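Local coordinates for protein exopolygalacturonate lyase (Vibrio vulnificus, PDB 5A29) that probably cleaves pectic polysaccharides such as polygalacturonate by metal-assisted beta-elimination, as a manganese-binding family 2 polysaccharide lyase, at residues I335-A340 and L417-R422. Numbering follows the deposited sequence.
With SRT (S,R meso-tartaric acid), chain D; EDO (1,2-ethanediol), chain F.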
# COMPACT_ATOMS: atom_id res chain seq x y z
N ILE A 335 -6.10 6.01 -4.36
CA ILE A 335 -7.51 5.71 -4.67
C ILE A 335 -7.61 4.56 -5.69
O ILE A 335 -8.30 3.57 -5.42
CB ILE A 335 -8.21 6.94 -5.24
CG1 ILE A 335 -8.30 8.02 -4.15
CG2 ILE A 335 -9.60 6.57 -5.79
CD1 ILE A 335 -8.69 9.37 -4.81
N VAL A 336 -6.96 4.73 -6.86
CA VAL A 336 -7.18 3.79 -7.99
C VAL A 336 -6.23 2.59 -7.98
O VAL A 336 -6.37 1.69 -8.82
CB VAL A 336 -7.18 4.46 -9.40
CG1 VAL A 336 -8.24 5.60 -9.41
CG2 VAL A 336 -5.78 4.90 -9.85
N PHE A 337 -5.24 2.62 -7.10
CA PHE A 337 -4.32 1.50 -7.00
C PHE A 337 -4.49 0.88 -5.60
O PHE A 337 -5.11 -0.19 -5.49
CB PHE A 337 -2.85 1.94 -7.26
CG PHE A 337 -1.86 0.84 -7.07
CD1 PHE A 337 -1.96 -0.36 -7.85
CD2 PHE A 337 -0.81 0.97 -6.17
CE1 PHE A 337 -1.00 -1.40 -7.68
CE2 PHE A 337 0.13 -0.07 -5.96
CZ PHE A 337 0.04 -1.25 -6.75
N ASN A 338 -4.00 1.53 -4.52
CA ASN A 338 -3.97 0.85 -3.23
C ASN A 338 -5.37 0.53 -2.74
O ASN A 338 -5.68 -0.65 -2.48
CB ASN A 338 -3.24 1.68 -2.13
CG ASN A 338 -1.81 2.02 -2.54
OD1 ASN A 338 -1.61 3.08 -3.11
ND2 ASN A 338 -0.89 1.08 -2.43
N ASN A 339 -6.23 1.53 -2.65
CA ASN A 339 -7.54 1.21 -2.02
C ASN A 339 -8.42 0.39 -2.99
O ASN A 339 -9.25 -0.42 -2.54
CB ASN A 339 -8.26 2.45 -1.56
CG ASN A 339 -9.56 2.09 -0.79
OD1 ASN A 339 -9.51 1.46 0.28
ND2 ASN A 339 -10.69 2.43 -1.40
N ALA A 340 -8.23 0.60 -4.29
CA ALA A 340 -8.96 -0.22 -5.25
C ALA A 340 -8.63 -1.71 -5.06
O ALA A 340 -9.53 -2.54 -5.12
CB ALA A 340 -8.65 0.23 -6.69
N LEU A 417 -2.78 -0.88 -13.95
CA LEU A 417 -3.39 -1.99 -14.70
C LEU A 417 -4.01 -3.08 -13.83
O LEU A 417 -5.09 -3.66 -14.17
CB LEU A 417 -2.35 -2.58 -15.68
CG LEU A 417 -2.84 -3.83 -16.47
CD1 LEU A 417 -3.92 -3.47 -17.48
CD2 LEU A 417 -1.64 -4.40 -17.25
N LEU A 418 -3.31 -3.45 -12.75
CA LEU A 418 -3.76 -4.60 -11.97
C LEU A 418 -5.22 -4.52 -11.43
O LEU A 418 -5.95 -5.51 -11.49
CB LEU A 418 -2.76 -4.90 -10.84
CG LEU A 418 -3.03 -6.22 -10.04
CD1 LEU A 418 -2.86 -7.41 -11.00
CD2 LEU A 418 -1.96 -6.28 -8.97
N PRO A 419 -5.62 -3.37 -10.85
CA PRO A 419 -7.00 -3.23 -10.37
C PRO A 419 -8.00 -3.32 -11.52
O PRO A 419 -9.13 -3.80 -11.29
CB PRO A 419 -7.05 -1.83 -9.72
CG PRO A 419 -5.63 -1.49 -9.42
CD PRO A 419 -4.80 -2.19 -10.48
N ILE A 420 -7.64 -2.82 -12.71
CA ILE A 420 -8.57 -2.84 -13.83
C ILE A 420 -8.78 -4.33 -14.22
O ILE A 420 -9.91 -4.75 -14.47
CB ILE A 420 -8.02 -2.04 -15.00
CG1 ILE A 420 -8.03 -0.54 -14.62
CG2 ILE A 420 -8.76 -2.28 -16.32
CD1 ILE A 420 -7.17 0.18 -15.57
N LEU A 421 -7.71 -5.11 -14.24
CA LEU A 421 -7.81 -6.55 -14.56
C LEU A 421 -8.53 -7.30 -13.46
O LEU A 421 -9.39 -8.17 -13.79
CB LEU A 421 -6.41 -7.19 -14.76
CG LEU A 421 -5.69 -6.64 -16.02
CD1 LEU A 421 -4.24 -7.23 -16.15
CD2 LEU A 421 -6.52 -6.87 -17.31
N ARG A 422 -8.26 -7.01 -12.19
CA ARG A 422 -9.00 -7.71 -11.15
C ARG A 422 -10.49 -7.39 -11.17
O ARG A 422 -11.32 -8.28 -10.94
CB ARG A 422 -8.45 -7.48 -9.77
CG ARG A 422 -7.09 -8.19 -9.63
CD ARG A 422 -6.54 -8.06 -8.22
NE ARG A 422 -5.26 -8.80 -8.14
CZ ARG A 422 -4.49 -8.78 -7.06
NH1 ARG A 422 -4.91 -8.08 -6.00
NH2 ARG A 422 -3.33 -9.45 -7.05
O1 SRT D . -11.01 6.68 -1.93
O11 SRT D . -12.78 7.39 -2.96
C1 SRT D . -12.07 6.47 -2.56
C2 SRT D . -12.47 5.01 -2.65
O2 SRT D . -13.57 4.98 -1.81
C3 SRT D . -12.88 4.31 -3.97
O3 SRT D . -13.03 5.20 -5.05
C4 SRT D . -11.99 3.19 -4.47
O4 SRT D . -12.67 2.24 -4.94
O41 SRT D . -10.71 3.22 -4.36
C1 EDO F . -2.02 -12.12 -9.81
O1 EDO F . -2.66 -10.89 -9.51
C2 EDO F . -2.58 -13.18 -8.87
O2 EDO F . -3.93 -13.44 -9.26
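With its CG anti to the backbone N (chi1 176°), Phe-337 swings its ring out beside Pro-419, and CD1 meets the proline CG at 4.1 Å. The ring and the pyrrolidine meet obliquely. Pro-419 makes all the contacts within 4.5 Å from the 417-422 side: its CG sits 3.3 Å from the carbonyl O of Val-336, while its CB rests 4.0 Å from the methyl CB of Ala-340, which is directed toward the 417-422 helix. In keeping with so small a side chain, Ala-340 CA and Pro-419 CA come within 6.3 Å, and the segment axes cross at 62°. A pi-type turn here leaves Ala-340 N with a weak hydrogen bond to Ile-335 O. Val-336 and Ile-420 both touch Tyr-367 of helix 353-370, so a third helix borders the contact.

Away from the proline, the 335-340 helix borders a tartrate pocket. Asn-339, its CG also anti to N, carries ND2 to a hydrogen bond with tartrate O41 at 3.1 Å, and the same amide reaches Glu-343 and Ser-238. At the far end of the 417-422 segment, the extended Arg-422 pairs with Glu-475 and sends NH2 almost straight (173°) to O1 of an ethanediol probably left from the crystallisation liquor.

No hydrogen bond or salt bridge crosses between the segments; apolar contacts with the proline ring, plus the close approach of its CG to a backbone carbonyl O, join them, while Asn-339 and Arg-422 hydrogen-bond elsewhere. The contact itself therefore probably gives little directional restraint.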